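Local structure of Nadp(h)-dependent ketose reductase (Bemisia argentifolii, 1E3J) at residues Glu30-Met35 and Thr71-Gly76; Lys77-Leu82 and His131-Cys136; Val243-Ser248 and Met268-Gly273; Val158-Arg163 and Lys292-Tyr297. The protein probably catalyses the zinc-assisted, NADP(H)-dependent interconversion of ketoses and polyols, notably the reduction of fructose to sorbitol. All coordinates share one frame; numbering follows the deposited sequence.

Contact 1: Glu30-Met35 and Thr71-Gly76; sequences EVLLQM and TVVKVG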
loop_
_atom_site.group_PDB
_atom_site.type_symbol
_atom_site.label_atom_id
_atom_site.label_comp_id
_atom_site.label_asym_id
_atom_site.label_seq_id
_atom_site.Cartn_x
_atom_site.Cartn_y
_atom_site.Cartn_z
ATOM N N GLU A 30 22.199 17.903 -19.979
ATOM C CA GLU A 30 21.841 17.026 -21.095
ATOM C C GLU A 30 23.020 16.332 -21.723
ATOM O O GLU A 30 24.166 16.604 -21.380
ATOM C CB GLU A 30 21.146 17.845 -22.185
ATOM C CG GLU A 30 19.871 18.519 -21.771
ATOM C CD GLU A 30 19.253 19.363 -22.891
ATOM O OE1 GLU A 30 20.008 19.912 -23.724
ATOM O OE2 GLU A 30 18.007 19.488 -22.938
ATOM N N VAL A 31 22.741 15.425 -22.654
ATOM C CA VAL A 31 23.808 14.756 -23.371
ATOM C C VAL A 31 23.399 14.738 -24.825
ATOM O O VAL A 31 22.205 14.793 -25.138
ATOM C CB VAL A 31 24.026 13.315 -22.930
ATOM C CG1 VAL A 31 24.631 13.280 -21.523
ATOM C CG2 VAL A 31 22.707 12.557 -22.990
ATOM N N LEU A 32 24.401 14.684 -25.699
ATOM C CA LEU A 32 24.186 14.650 -27.128
ATOM C C LEU A 32 24.262 13.212 -27.538
ATOM O O LEU A 32 25.234 12.513 -27.231
ATOM C CB LEU A 32 25.267 15.438 -27.893
ATOM C CG LEU A 32 25.107 15.335 -29.435
ATOM C CD1 LEU A 32 23.743 15.866 -29.838
ATOM C CD2 LEU A 32 26.211 16.140 -30.167
ATOM N N LEU A 33 23.243 12.763 -28.247
ATOM C CA LEU A 33 23.228 11.379 -28.695
ATOM C C LEU A 33 23.298 11.192 -30.198
ATOM O O LEU A 33 22.636 11.915 -30.968
ATOM C CB LEU A 33 21.940 10.716 -28.242
ATOM C CG LEU A 33 21.691 10.682 -26.733
ATOM C CD1 LEU A 33 20.269 10.166 -26.469
ATOM C CD2 LEU A 33 22.739 9.786 -26.076
ATOM N N GLN A 34 24.069 10.190 -30.603
ATOM C CA GLN A 34 24.149 9.804 -32.003
ATOM C C GLN A 34 23.147 8.657 -31.991
ATOM O O GLN A 34 23.439 7.583 -31.471
ATOM C CB GLN A 34 25.555 9.295 -32.365
ATOM C CG GLN A 34 25.638 8.736 -33.779
ATOM C CD GLN A 34 27.055 8.749 -34.342
ATOM O OE1 GLN A 34 28.024 8.345 -33.674
ATOM N NE2 GLN A 34 27.183 9.206 -35.582
ATOM N N MET A 35 21.958 8.885 -32.537
ATOM C CA MET A 35 20.925 7.870 -32.475
ATOM C C MET A 35 21.303 6.566 -33.105
ATOM O O MET A 35 22.120 6.531 -34.048
ATOM C CB MET A 35 19.632 8.411 -33.082
ATOM C CG MET A 35 19.122 9.679 -32.370
ATOM S SD MET A 35 18.990 9.412 -30.531
ATOM C CE MET A 35 17.607 8.300 -30.548
ATOM N N THR A 71 24.096 6.464 -28.781
ATOM C CA THR A 71 25.365 6.563 -28.092
ATOM C C THR A 71 25.729 7.984 -27.686
ATOM O O THR A 71 25.566 8.931 -28.464
ATOM C CB THR A 71 26.466 5.964 -28.973
ATOM O OG1 THR A 71 26.076 4.641 -29.365
ATOM C CG2 THR A 71 27.779 5.893 -28.209
ATOM N N VAL A 72 26.210 8.135 -26.451
ATOM C CA VAL A 72 26.582 9.451 -25.946
ATOM C C VAL A 72 27.790 9.951 -26.715
ATOM O O VAL A 72 28.831 9.301 -26.790
ATOM C CB VAL A 72 26.932 9.437 -24.427
ATOM C CG1 VAL A 72 27.526 10.798 -24.015
ATOM C CG2 VAL A 72 25.669 9.164 -23.590
ATOM N N VAL A 73 27.639 11.125 -27.289
ATOM C CA VAL A 73 28.717 11.701 -28.045
ATOM C C VAL A 73 29.358 12.839 -27.255
ATOM O O VAL A 73 30.577 12.932 -27.181
ATOM C CB VAL A 73 28.194 12.220 -29.397
ATOM C CG1 VAL A 73 29.239 13.152 -30.041
ATOM C CG2 VAL A 73 27.899 11.044 -30.308
ATOM N N LYS A 74 28.522 13.652 -26.614
ATOM C CA LYS A 74 28.973 14.825 -25.874
ATOM C C LYS A 74 28.060 15.018 -24.667
ATOM O O LYS A 74 26.868 14.738 -24.748
ATOM C CB LYS A 74 28.866 16.040 -26.815
ATOM C CG LYS A 74 29.412 17.371 -26.337
ATOM C CD LYS A 74 28.871 18.487 -27.257
ATOM C CE LYS A 74 29.926 19.536 -27.627
ATOM N NZ LYS A 74 30.960 19.029 -28.591
ATOM N N VAL A 75 28.606 15.514 -23.561
ATOM C CA VAL A 75 27.794 15.719 -22.377
ATOM C C VAL A 75 27.919 17.129 -21.822
ATOM O O VAL A 75 29.001 17.709 -21.853
ATOM C CB VAL A 75 28.168 14.709 -21.261
ATOM C CG1 VAL A 75 28.512 13.359 -21.875
ATOM C CG2 VAL A 75 29.321 15.236 -20.426
ATOM N N GLY A 76 26.802 17.666 -21.327
ATOM C CA GLY A 76 26.763 18.987 -20.720
ATOM C C GLY A 76 27.613 19.064 -19.454
ATOM O O GLY A 76 27.944 18.042 -18.849
#
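Thr71 pairs with Gln34 through both backbone groups: Gln34 N donates to Thr71 O at 2.9 Å, and Thr71 N returns a bond to Gln34 O, meeting it from above the carbonyl plane, 36° out. Next along, Val72 turns to the opposite face of the sheet, where its CG2 lies 3.9 Å from Leu33 CD2. That leucine continues into the interior against Val88 and Val90 of strand 87-90. At Val73 the register slips. Its N bonds to Leu32 O at 2.8 Å, yet the next residue, Lys74, also faces Leu32, which makes the pair a classic beta bulge. The bulge interrupts the antiparallel pairing of strands 30-40 and 67-75 in the GroES-like domain of this zinc-containing dehydrogenase. Val73 points toward strand 30-35. With CG1 anti to its backbone N (chi1 165°), the other methyl, CG2, is left to meet Gln34 CB at 3.6 Å. Lys74 O takes a nearly straight bond from Leu32 N (2.6 Å, 176° at the hydrogen), and Lys74 CB rests 3.8 Å from Leu32 CB before the lysine chain leads away. Val75 crosses Val31, its CB 3.8 Å from Val31 CG1, on the face that carries Leu33 and Val72. Past the strand end, Gly76 N donates to Glu30 O at 2.8 Å.

Contact 2: Lys77-Leu82 and His131-Cys136; sequences KNVKHL and HAADFC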
loop_
_atom_site.group_PDB
_atom_site.type_symbol
_atom_site.label_atom_id
_atom_site.label_comp_id
_atom_site.label_asym_id
_atom_site.label_seq_id
_atom_site.Cartn_x
_atom_site.Cartn_y
_atom_site.Cartn_z
ATOM N N LYS A 77 27.961 20.283 -19.041
ATOM C CA LYS A 77 28.830 20.501 -17.880
ATOM C C LYS A 77 28.582 19.691 -16.611
ATOM O O LYS A 77 29.480 18.997 -16.123
ATOM C CB LYS A 77 28.838 21.984 -17.519
ATOM N N ASN A 78 27.369 19.770 -16.078
ATOM C CA ASN A 78 27.054 19.077 -14.839
ATOM C C ASN A 78 26.761 17.585 -14.923
ATOM O O ASN A 78 26.534 16.936 -13.898
ATOM C CB ASN A 78 25.923 19.821 -14.135
ATOM C CG ASN A 78 26.330 21.239 -13.763
ATOM O OD1 ASN A 78 27.433 21.458 -13.235
ATOM N ND2 ASN A 78 25.457 22.210 -14.039
ATOM N N VAL A 79 26.796 17.029 -16.131
ATOM C CA VAL A 79 26.543 15.601 -16.289
ATOM C C VAL A 79 27.742 14.790 -15.829
ATOM O O VAL A 79 28.832 14.880 -16.410
ATOM C CB VAL A 79 26.222 15.240 -17.756
ATOM C CG1 VAL A 79 26.142 13.728 -17.917
ATOM C CG2 VAL A 79 24.922 15.884 -18.157
ATOM N N LYS A 80 27.538 13.976 -14.800
ATOM C CA LYS A 80 28.636 13.177 -14.273
ATOM C C LYS A 80 28.493 11.675 -14.432
ATOM O O LYS A 80 29.495 10.978 -14.542
ATOM C CB LYS A 80 28.861 13.519 -12.790
ATOM N N HIS A 81 27.263 11.165 -14.455
ATOM C CA HIS A 81 27.062 9.718 -14.569
ATOM C C HIS A 81 27.206 9.098 -15.969
ATOM O O HIS A 81 27.413 7.893 -16.106
ATOM C CB HIS A 81 25.712 9.322 -13.937
ATOM C CG HIS A 81 24.509 9.721 -14.740
ATOM N ND1 HIS A 81 24.215 11.035 -15.053
ATOM C CD2 HIS A 81 23.499 8.980 -15.256
ATOM C CE1 HIS A 81 23.077 11.080 -15.725
ATOM N NE2 HIS A 81 22.619 9.848 -15.860
ATOM N N LEU A 82 27.096 9.905 -17.009
ATOM C CA LEU A 82 27.250 9.387 -18.369
ATOM C C LEU A 82 28.453 10.067 -19.009
ATOM O O LEU A 82 28.729 11.246 -18.746
ATOM C CB LEU A 82 26.001 9.677 -19.219
ATOM C CG LEU A 82 24.686 9.017 -18.798
ATOM C CD1 LEU A 82 23.502 9.710 -19.464
ATOM C CD2 LEU A 82 24.720 7.554 -19.140
ATOM N N HIS A 131 19.127 15.041 -25.007
ATOM C CA HIS A 131 18.104 14.612 -24.028
ATOM C C HIS A 131 18.632 14.750 -22.599
ATOM O O HIS A 131 19.842 14.623 -22.373
ATOM C CB HIS A 131 17.747 13.128 -24.304
ATOM C CG HIS A 131 16.430 12.688 -23.742
ATOM N ND1 HIS A 131 15.237 13.299 -24.066
ATOM C CD2 HIS A 131 16.115 11.673 -22.898
ATOM C CE1 HIS A 131 14.243 12.683 -23.454
ATOM N NE2 HIS A 131 14.750 11.694 -22.740
ATOM N N ALA A 132 17.734 14.984 -21.639
ATOM C CA ALA A 132 18.135 15.112 -20.216
ATOM C C ALA A 132 18.886 13.857 -19.834
ATOM O O ALA A 132 18.418 12.747 -20.087
ATOM C CB ALA A 132 16.905 15.275 -19.316
ATOM N N ALA A 133 20.050 14.030 -19.229
ATOM C CA ALA A 133 20.910 12.921 -18.853
ATOM C C ALA A 133 20.311 11.934 -17.889
ATOM O O ALA A 133 20.605 10.734 -17.963
ATOM C CB ALA A 133 22.204 13.453 -18.262
ATOM N N ASP A 134 19.490 12.419 -16.966
ATOM C CA ASP A 134 18.921 11.495 -16.006
ATOM C C ASP A 134 17.841 10.602 -16.642
ATOM O O ASP A 134 17.310 9.697 -15.981
ATOM C CB ASP A 134 18.351 12.265 -14.800
ATOM C CG ASP A 134 17.275 13.229 -15.189
ATOM O OD1 ASP A 134 17.457 13.959 -16.186
ATOM O OD2 ASP A 134 16.249 13.272 -14.495
ATOM N N PHE A 135 17.490 10.861 -17.904
ATOM C CA PHE A 135 16.488 10.021 -18.550
ATOM C C PHE A 135 17.108 9.214 -19.665
ATOM O O PHE A 135 16.438 8.820 -20.603
ATOM C CB PHE A 135 15.297 10.839 -19.064
ATOM C CG PHE A 135 14.324 11.235 -17.976
ATOM C CD1 PHE A 135 14.640 12.261 -17.064
ATOM C CD2 PHE A 135 13.116 10.557 -17.826
ATOM C CE1 PHE A 135 13.768 12.601 -16.010
ATOM C CE2 PHE A 135 12.219 10.881 -16.775
ATOM C CZ PHE A 135 12.545 11.907 -15.861
ATOM N N CYS A 136 18.405 8.975 -19.561
ATOM C CA CYS A 136 19.106 8.159 -20.533
ATOM C C CYS A 136 19.691 7.067 -19.661
ATOM O O CYS A 136 20.538 7.342 -18.828
ATOM C CB CYS A 136 20.234 8.940 -21.207
ATOM S SG CYS A 136 19.703 10.198 -22.398
#
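The imidazole of His81 presents its edge to Ala133: the carbonyl oxygen of Ala133 lies near the ring plane, 3.0 Å from His81 NE2, in a hydrogen bond that is weak because it is bent to 129°. One face of the ring carries CG of the adjacent Leu82, 3.6 Å above the plane and offset toward the rim. His81 CG stands between its own backbone N and carbonyl carbon (chi1 73°), a rotation that swings the ring toward Ala133 and brings CE1 to 3.6 Å from Ala133 CB. The same methyl is met by Val79 CG2 at 3.6 Å. Leu82 reaches farther, its CD1 branch 3.4 Å from Ala133 O and 3.8 Å from Cys136 CB. Ala133 O is also gripped from within its own turn by Cys136 N, at 3.2 Å. Asp134 points away from the loop and pairs with Arg97, while its carbonyl oxygen accepts from Lys103 of the second subunit. The loop 77-82, running between strands 67-75 and 87-90, thus packs apolar carbons and one histidine edge on the short 3-10 turn linking strands 128-132 and 136-138, two strands of the mixed sheet in the GroES-like domain.

Contact 3: Val243-Ser248 and Met268-Gly273; sequences VTIDCS and MLVGMG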
loop_
_atom_site.group_PDB
_atom_site.type_symbol
_atom_site.label_atom_id
_atom_site.label_comp_id
_atom_site.label_asym_id
_atom_site.label_seq_id
_atom_site.Cartn_x
_atom_site.Cartn_y
_atom_site.Cartn_z
ATOM N N VAL A 243 -5.808 -10.693 -12.718
ATOM C CA VAL A 243 -5.382 -9.510 -13.424
ATOM C C VAL A 243 -5.583 -9.728 -14.912
ATOM O O VAL A 243 -5.061 -10.681 -15.510
ATOM C CB VAL A 243 -3.906 -9.176 -13.188
ATOM C CG1 VAL A 243 -3.486 -8.016 -14.124
ATOM C CG2 VAL A 243 -3.671 -8.810 -11.722
ATOM N N THR A 244 -6.383 -8.862 -15.509
ATOM C CA THR A 244 -6.609 -8.902 -16.920
ATOM C C THR A 244 -6.016 -7.615 -17.504
ATOM O O THR A 244 -6.249 -6.515 -16.992
ATOM C CB THR A 244 -8.127 -8.938 -17.226
ATOM O OG1 THR A 244 -8.700 -10.139 -16.676
ATOM C CG2 THR A 244 -8.367 -8.907 -18.735
ATOM N N ILE A 245 -5.280 -7.746 -18.593
ATOM C CA ILE A 245 -4.682 -6.614 -19.240
ATOM C C ILE A 245 -5.275 -6.490 -20.615
ATOM O O ILE A 245 -5.000 -7.285 -21.487
ATOM C CB ILE A 245 -3.145 -6.783 -19.339
ATOM C CG1 ILE A 245 -2.581 -7.090 -17.952
ATOM C CG2 ILE A 245 -2.489 -5.486 -19.883
ATOM C CD1 ILE A 245 -1.088 -7.178 -17.916
ATOM N N ASP A 246 -6.135 -5.507 -20.802
ATOM C CA ASP A 246 -6.720 -5.301 -22.100
ATOM C C ASP A 246 -5.777 -4.451 -22.935
ATOM O O ASP A 246 -5.435 -3.314 -22.551
ATOM C CB ASP A 246 -8.046 -4.558 -22.046
ATOM C CG ASP A 246 -8.497 -4.125 -23.461
ATOM O OD1 ASP A 246 -8.549 -5.035 -24.327
ATOM O OD2 ASP A 246 -8.755 -2.909 -23.715
ATOM N N CYS A 247 -5.361 -4.985 -24.071
ATOM C CA CYS A 247 -4.470 -4.243 -24.939
ATOM C C CYS A 247 -5.164 -3.870 -26.229
ATOM O O CYS A 247 -4.521 -3.421 -27.174
ATOM C CB CYS A 247 -3.244 -5.079 -25.255
ATOM S SG CYS A 247 -2.348 -5.521 -23.771
ATOM N N SER A 248 -6.483 -4.014 -26.259
ATOM C CA SER A 248 -7.219 -3.722 -27.488
ATOM C C SER A 248 -8.073 -2.453 -27.507
ATOM O O SER A 248 -8.362 -1.930 -28.571
ATOM C CB SER A 248 -8.118 -4.907 -27.840
ATOM O OG SER A 248 -9.304 -4.845 -27.065
ATOM N N MET A 268 -6.590 -3.902 -16.218
ATOM C CA MET A 268 -5.683 -2.838 -16.561
ATOM C C MET A 268 -6.008 -2.425 -17.993
ATOM O O MET A 268 -6.062 -3.287 -18.881
ATOM C CB MET A 268 -4.236 -3.312 -16.541
ATOM C CG MET A 268 -3.773 -3.879 -15.232
ATOM S SD MET A 268 -4.024 -2.669 -13.926
ATOM C CE MET A 268 -3.215 -1.189 -14.642
ATOM N N LEU A 269 -6.237 -1.127 -18.208
ATOM C CA LEU A 269 -6.532 -0.589 -19.542
ATOM C C LEU A 269 -5.231 -0.042 -20.109
ATOM O O LEU A 269 -4.659 0.925 -19.570
ATOM C CB LEU A 269 -7.532 0.557 -19.461
ATOM C CG LEU A 269 -8.853 0.116 -18.845
ATOM C CD1 LEU A 269 -9.700 1.329 -18.617
ATOM C CD2 LEU A 269 -9.540 -0.896 -19.762
ATOM N N VAL A 270 -4.751 -0.673 -21.170
ATOM C CA VAL A 270 -3.506 -0.254 -21.788
ATOM C C VAL A 270 -3.714 -0.014 -23.279
ATOM O O VAL A 270 -2.913 0.642 -23.913
ATOM C CB VAL A 270 -2.425 -1.308 -21.593
ATOM C CG1 VAL A 270 -1.071 -0.735 -21.958
ATOM C CG2 VAL A 270 -2.414 -1.759 -20.144
ATOM N N GLY A 271 -4.831 -0.510 -23.806
ATOM C CA GLY A 271 -5.151 -0.375 -25.216
ATOM C C GLY A 271 -5.327 0.999 -25.857
ATOM O O GLY A 271 -4.691 1.287 -26.877
ATOM N N MET A 272 -6.168 1.844 -25.264
ATOM C CA MET A 272 -6.484 3.178 -25.803
ATOM C C MET A 272 -7.673 2.968 -26.745
ATOM O O MET A 272 -7.501 2.744 -27.944
ATOM N N GLY A 273 -8.879 3.035 -26.183
ATOM C CA GLY A 273 -10.089 2.811 -26.958
ATOM C C GLY A 273 -10.371 3.784 -28.083
ATOM O O GLY A 273 -9.511 4.586 -28.478
#
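Ile245 and Val270 lie side by side and point the same way, their CG2 methyls 3.7 Å apart. Ile245 CG2 is anti to its backbone N (chi1 -53° for CG1), which leaves CG1 beside that nitrogen and this methyl turned to Val270. Met268 shares the face but folds: bends at chi2 and chi3 carry its sulfur end away from strand 243-246, so that mainly CB and CG touch, CG at 4.3 Å from Val243 CG1. The backbones pair as parallel strands, Met268 N to Thr244 O at 2.7 Å and Asp246 N to Met268 O at 2.9 Å. They are the two strands of a beta-alpha-beta unit whose helix is 251-260, within the Rossmann-type sheet. At the end of its strand Asp246 O accepts twice, from Val270 N at 3.1 Å and weakly from Gly271 N, both just past strand 266-269. Gly271 CA then comes to 3.6 Å from Cys247 C, a close backbone approach. Asp246 directs its carboxylate to the other face. OD1 takes Ser248 N at 3.0 Å from above the carboxylate plane, 59° out, forming an Asx turn, and takes Ser248 OG at 2.8 Å on its syn lone pair; OD2 accepts from Gly249 N. Thr244, facing the same way, bonds through OG1 to Thr261. With three donors bound to one carboxylate, the ionised form of Asp246 is probably favoured, and the loop leading to helix 251-260 is held to the end of its strand.

Contact 4: Val158-Arg163 and Lys292-Tyr297; sequences VHACRR and KSVFRY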
loop_
_atom_site.group_PDB
_atom_site.type_symbol
_atom_site.label_atom_id
_atom_site.label_comp_id
_atom_site.label_asym_id
_atom_site.label_seq_id
_atom_site.Cartn_x
_atom_site.Cartn_y
_atom_site.Cartn_z
ATOM N N VAL A 158 5.837 -3.238 -18.032
ATOM C CA VAL A 158 6.281 -3.308 -16.666
ATOM C C VAL A 158 5.334 -2.434 -15.834
ATOM O O VAL A 158 4.865 -2.843 -14.758
ATOM C CB VAL A 158 7.737 -2.758 -16.523
ATOM C CG1 VAL A 158 8.087 -2.557 -15.060
ATOM C CG2 VAL A 158 8.715 -3.729 -17.108
ATOM N N HIS A 159 5.037 -1.246 -16.355
ATOM C CA HIS A 159 4.184 -0.313 -15.654
ATOM C C HIS A 159 2.822 -0.936 -15.404
ATOM O O HIS A 159 2.287 -0.853 -14.286
ATOM C CB HIS A 159 4.021 0.973 -16.449
ATOM C CG HIS A 159 3.291 2.045 -15.708
ATOM N ND1 HIS A 159 3.627 2.428 -14.422
ATOM C CD2 HIS A 159 2.266 2.846 -16.084
ATOM C CE1 HIS A 159 2.846 3.421 -14.046
ATOM N NE2 HIS A 159 2.007 3.696 -15.034
ATOM N N ALA A 160 2.255 -1.575 -16.430
ATOM C CA ALA A 160 0.947 -2.204 -16.246
ATOM C C ALA A 160 1.039 -3.324 -15.206
ATOM O O ALA A 160 0.147 -3.449 -14.368
ATOM C CB ALA A 160 0.416 -2.740 -17.564
ATOM N N CYS A 161 2.120 -4.113 -15.217
ATOM C CA CYS A 161 2.226 -5.185 -14.224
ATOM C C CYS A 161 2.345 -4.642 -12.804
ATOM O O CYS A 161 1.651 -5.122 -11.882
ATOM C CB CYS A 161 3.406 -6.118 -14.513
ATOM S SG CYS A 161 3.088 -7.215 -15.938
ATOM N N ARG A 162 3.188 -3.629 -12.626
ATOM C CA ARG A 162 3.374 -3.058 -11.309
ATOM C C ARG A 162 2.138 -2.368 -10.820
ATOM O O ARG A 162 1.794 -2.492 -9.671
ATOM C CB ARG A 162 4.560 -2.105 -11.275
ATOM C CG ARG A 162 5.888 -2.791 -11.597
ATOM C CD ARG A 162 7.004 -1.766 -11.664
ATOM N NE ARG A 162 7.455 -1.360 -10.337
ATOM C CZ ARG A 162 8.196 -0.282 -10.080
ATOM N NH1 ARG A 162 8.581 0.541 -11.054
ATOM N NH2 ARG A 162 8.595 -0.055 -8.840
ATOM N N ARG A 163 1.422 -1.663 -11.679
ATOM C CA ARG A 163 0.216 -1.041 -11.159
ATOM C C ARG A 163 -0.805 -2.115 -10.745
ATOM O O ARG A 163 -1.598 -1.895 -9.821
ATOM C CB ARG A 163 -0.424 -0.098 -12.183
ATOM C CG ARG A 163 0.294 1.257 -12.296
ATOM C CD ARG A 163 -0.737 2.368 -12.540
ATOM N NE ARG A 163 -1.467 2.638 -11.308
ATOM C CZ ARG A 163 -2.738 3.018 -11.241
ATOM N NH1 ARG A 163 -3.459 3.177 -12.334
ATOM N NH2 ARG A 163 -3.268 3.254 -10.056
ATOM N N LYS A 292 -8.083 -0.098 -13.753
ATOM C CA LYS A 292 -6.967 0.857 -13.672
ATOM C C LYS A 292 -6.339 1.138 -15.009
ATOM O O LYS A 292 -6.141 0.239 -15.825
ATOM C CB LYS A 292 -5.876 0.350 -12.721
ATOM C CG LYS A 292 -6.353 0.113 -11.311
ATOM C CD LYS A 292 -5.181 -0.199 -10.393
ATOM C CE LYS A 292 -5.659 -0.432 -8.967
ATOM N NZ LYS A 292 -4.538 -0.790 -8.060
ATOM N N SER A 293 -6.021 2.405 -15.224
ATOM C CA SER A 293 -5.406 2.847 -16.458
ATOM C C SER A 293 -3.906 2.817 -16.283
ATOM O O SER A 293 -3.378 2.936 -15.176
ATOM C CB SER A 293 -5.807 4.279 -16.754
ATOM O OG SER A 293 -7.151 4.508 -16.405
ATOM N N VAL A 294 -3.216 2.678 -17.392
ATOM C CA VAL A 294 -1.772 2.628 -17.385
ATOM C C VAL A 294 -1.395 3.715 -18.358
ATOM O O VAL A 294 -1.852 3.703 -19.488
ATOM C CB VAL A 294 -1.278 1.326 -17.962
ATOM C CG1 VAL A 294 0.230 1.291 -17.939
ATOM C CG2 VAL A 294 -1.879 0.181 -17.214
ATOM N N PHE A 295 -0.609 4.688 -17.926
ATOM C CA PHE A 295 -0.211 5.721 -18.863
ATOM C C PHE A 295 1.301 5.745 -18.995
ATOM O O PHE A 295 2.008 6.339 -18.155
ATOM C CB PHE A 295 -0.696 7.074 -18.414
ATOM C CG PHE A 295 -0.396 8.149 -19.391
ATOM C CD1 PHE A 295 -0.942 8.086 -20.685
ATOM C CD2 PHE A 295 0.459 9.198 -19.051
ATOM C CE1 PHE A 295 -0.644 9.054 -21.628
ATOM C CE2 PHE A 295 0.772 10.182 -19.975
ATOM C CZ PHE A 295 0.223 10.119 -21.278
ATOM N N ARG A 296 1.797 5.090 -20.046
ATOM C CA ARG A 296 3.226 5.028 -20.281
ATOM C C ARG A 296 3.948 4.320 -19.149
ATOM O O ARG A 296 3.680 3.167 -18.892
ATOM C CB ARG A 296 3.800 6.434 -20.475
ATOM C CG ARG A 296 3.152 7.150 -21.655
ATOM C CD ARG A 296 3.856 8.418 -21.976
ATOM N NE ARG A 296 3.271 9.117 -23.117
ATOM C CZ ARG A 296 2.998 10.417 -23.118
ATOM N NH1 ARG A 296 3.245 11.150 -22.038
ATOM N NH2 ARG A 296 2.528 11.000 -24.215
ATOM N N TYR A 297 4.844 5.021 -18.462
ATOM C CA TYR A 297 5.664 4.422 -17.424
ATOM C C TYR A 297 6.200 5.474 -16.445
ATOM O O TYR A 297 6.245 6.687 -16.752
ATOM C CB TYR A 297 6.851 3.670 -18.074
ATOM C CG TYR A 297 7.283 4.317 -19.385
ATOM C CD1 TYR A 297 7.900 5.571 -19.405
ATOM C CD2 TYR A 297 6.908 3.738 -20.626
ATOM C CE1 TYR A 297 8.113 6.255 -20.627
ATOM C CE2 TYR A 297 7.110 4.395 -21.804
ATOM C CZ TYR A 297 7.699 5.646 -21.812
ATOM O OH TYR A 297 7.784 6.307 -22.996
#
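His159 and Arg163, one turn apart on helix 151-164, meet the last strand of the parallel Rossmann-type sheet, 290-293, and the loop that follows it. His159 CB starts 3.3 Å from Arg296 O. With CG anti to the backbone N (chi1 -173°), the ring stands out from the helix into that loop, CG passing 3.8 Å from Tyr297 CA and ND1 4.1 Å from the same atom. One ring face takes the CA-H of Tyr297 in a CH-pi contact, CA 4.0 Å from the centroid and 21° off the normal; the opposite face carries CG of Arg163. CD2 remains beside Arg296 O. At the tip, NE2 lies near Phe295 N, and both bond to Glu288 of the third subunit, so the outer corner of the ring is fixed across an interface. Tyr297 itself reaches back to the helix: its OH is hydrogen-bonded to Glu152, a zinc ligand in this protein although it does not bind the metal in this chain. Ala160 CB, on another side of the helix from His159 and Arg163, touches Val294 CG2 at 3.7 Å. The extended Lys292 chain crosses that of Arg163 at a slant, its CD over one face of the guanidinium and 4.0 Å from NH2. That NH2 makes a salt bridge with Asp290 of the third subunit, which also packs on Lys292. The other terminal nitrogen, Arg163 NH1, donates to Ser293 O at 2.9 Å, the oxygen lying only 1° out of the guanidinium plane.

In the fold
Contacts 1 and 2 belong to the GroES-like domain and touch: Val31 N pairs with His131 O, and strand 30-40 lies between strands 67-75 and 128-132. Contacts 3 and 4 adjoin in the Rossmann-type sheet, where Leu269 bonds through its backbone to Lys292 and Val294. Centres of contacts 1 and 3 are 35 Å apart, on opposite sides of the chain's centre. Contact 1, partly buried, rests on backbone bonds between antiparallel strands, and contact 3, buried, on those between parallel strands. Contact 2, buried, is chiefly apolar packing with one weak bond. Contact 4, partly buried, is richest in charged side chains and, more than contact 3, is tied to the third subunit; contact 2 meets the second.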